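Local coordinates for protein ribose-phosphate pyrophosphokinase (Mycobacterium smegmatis, PDB 5MP7) that probably makes phosphoribosyl pyrophosphate, a precursor for nucleotide biosynthesis, by moving the pyrophosphoryl group of ATP onto ribose 5-phosphate with the help of magnesium ions, at residues A[138-143]-A[150-155]. Sequence-based numbering, arbitrary orientation.
Sequences HTDQIQ and VDHMRA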
# COMPACT_ATOMS: atom_id res chain seq x y z
N HIS A 138 -15.98 -28.98 57.53
CA HIS A 138 -17.39 -28.68 57.41
C HIS A 138 -18.24 -29.83 57.96
O HIS A 138 -19.27 -29.58 58.60
CB HIS A 138 -17.72 -28.42 55.94
CG HIS A 138 -19.15 -28.07 55.70
ND1 HIS A 138 -19.67 -26.84 56.04
CD2 HIS A 138 -20.17 -28.78 55.18
CE1 HIS A 138 -20.95 -26.81 55.73
NE2 HIS A 138 -21.28 -27.97 55.19
N THR A 139 -17.83 -31.08 57.68
CA THR A 139 -18.38 -32.27 58.33
C THR A 139 -17.27 -33.18 58.77
O THR A 139 -16.29 -33.33 58.06
CB THR A 139 -19.30 -33.11 57.41
OG1 THR A 139 -18.78 -33.08 56.07
CG2 THR A 139 -20.76 -32.59 57.46
N ASP A 140 -17.47 -33.82 59.91
CA ASP A 140 -16.50 -34.70 60.49
C ASP A 140 -16.26 -35.94 59.62
O ASP A 140 -15.18 -36.51 59.62
CB ASP A 140 -16.96 -35.11 61.90
CG ASP A 140 -17.25 -33.89 62.84
OD1 ASP A 140 -17.48 -32.77 62.33
OD2 ASP A 140 -17.25 -34.06 64.09
N GLN A 141 -17.23 -36.32 58.81
CA GLN A 141 -17.12 -37.51 57.96
C GLN A 141 -16.10 -37.38 56.86
O GLN A 141 -15.63 -38.39 56.36
CB GLN A 141 -18.47 -37.91 57.35
CG GLN A 141 -19.44 -38.51 58.36
CD GLN A 141 -20.02 -37.47 59.29
OE1 GLN A 141 -20.31 -36.35 58.87
NE2 GLN A 141 -20.15 -37.81 60.56
N ILE A 142 -15.72 -36.14 56.50
CA ILE A 142 -14.62 -35.91 55.53
C ILE A 142 -13.32 -36.63 55.94
O ILE A 142 -12.50 -36.97 55.10
CB ILE A 142 -14.40 -34.38 55.34
CG1 ILE A 142 -15.58 -33.80 54.57
CG2 ILE A 142 -13.11 -34.10 54.58
CD1 ILE A 142 -15.61 -32.30 54.50
N GLN A 143 -13.15 -36.85 57.23
CA GLN A 143 -12.07 -37.65 57.77
C GLN A 143 -12.01 -39.06 57.12
O GLN A 143 -10.95 -39.58 56.84
CB GLN A 143 -12.27 -37.72 59.27
CG GLN A 143 -11.08 -38.13 60.10
CD GLN A 143 -11.41 -38.08 61.59
OE1 GLN A 143 -12.53 -38.44 62.02
NE2 GLN A 143 -10.44 -37.67 62.39
N VAL A 150 -5.94 -38.98 59.11
CA VAL A 150 -6.41 -37.60 58.96
C VAL A 150 -6.57 -37.00 60.34
O VAL A 150 -7.47 -37.37 61.05
CB VAL A 150 -7.78 -37.52 58.28
CG1 VAL A 150 -8.29 -36.08 58.24
CG2 VAL A 150 -7.69 -38.09 56.88
N ASP A 151 -5.69 -36.09 60.72
CA ASP A 151 -5.79 -35.41 62.03
C ASP A 151 -6.73 -34.22 61.90
O ASP A 151 -6.42 -33.25 61.20
CB ASP A 151 -4.39 -35.03 62.55
CG ASP A 151 -3.69 -36.21 63.27
OD1 ASP A 151 -4.07 -36.51 64.42
OD2 ASP A 151 -2.77 -36.85 62.69
N HIS A 152 -7.90 -34.31 62.52
CA HIS A 152 -8.93 -33.29 62.41
C HIS A 152 -8.88 -32.43 63.65
O HIS A 152 -9.43 -32.79 64.67
CB HIS A 152 -10.31 -33.93 62.27
CG HIS A 152 -11.46 -32.96 62.23
ND1 HIS A 152 -12.77 -33.37 62.29
CD2 HIS A 152 -11.50 -31.60 62.16
CE1 HIS A 152 -13.57 -32.33 62.25
NE2 HIS A 152 -12.83 -31.24 62.18
N MET A 153 -8.25 -31.28 63.54
CA MET A 153 -8.03 -30.39 64.69
C MET A 153 -9.21 -29.48 64.89
O MET A 153 -9.87 -29.03 63.95
CB MET A 153 -6.74 -29.59 64.48
CG MET A 153 -5.49 -30.44 64.30
SD MET A 153 -5.22 -31.62 65.66
CE MET A 153 -6.06 -33.14 65.24
N ARG A 154 -9.49 -29.20 66.15
CA ARG A 154 -10.62 -28.38 66.51
C ARG A 154 -10.18 -27.08 67.14
O ARG A 154 -9.34 -27.09 68.00
CB ARG A 154 -11.52 -29.14 67.47
CG ARG A 154 -12.68 -29.84 66.81
CD ARG A 154 -12.32 -31.22 66.37
NE ARG A 154 -13.54 -31.98 66.09
CZ ARG A 154 -13.56 -33.28 65.79
NH1 ARG A 154 -12.42 -34.00 65.76
NH2 ARG A 154 -14.73 -33.86 65.53
N ALA A 155 -10.81 -25.98 66.76
CA ALA A 155 -10.56 -24.67 67.34
C ALA A 155 -11.52 -24.33 68.49
O ALA A 155 -11.46 -23.25 69.06
CB ALA A 155 -10.67 -23.61 66.25
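Asp140 and Arg154 supply the charged part of this contact, a salt bridge with OD2 of Asp140 2.9 Å from NH2 of Arg154; it illustrates how polar side chains can tie a loop to the strand it leads into. The oxygen arrives at the guanidinium edge, near its plane, while the carboxylate itself stands almost perpendicular, the two planes 83° apart. A bend at chi2 (89°) turns the arginine chain back over the preceding strand, where its guanidinium lies over one face of the His152 ring, shifted toward the rim, with CZ 3.5 Å above the ring plane. Asp140 meets that ring quite differently: OD1 sits at its edge, 3.9 Å from CE1.

The hydrogen bonding falls to Gln143, one turn of 3-10 backbone further on. Its chain runs extended from a CG anti to the backbone N (chi1 -162°), and NE2 donates a nearly straight hydrogen bond of 3.3 Å to the Val150 carbonyl O, which lies close to the amide plane. Strand 150-153 is an outermost strand, within this chain, of the parallel sheet in the N-terminal, PRTase-like half; its backbone pairs with strand 131-135, and the loop between them includes His138, a predicted magnesium ligand.

Van der Waals contacts surround this bond: CG of Gln143 rests 3.8 Å from CB of Val150, CG2 of Val150 comes within 3.6 Å of the Gln143 carbonyl O, and NE2 of Gln143 touches CB of His152.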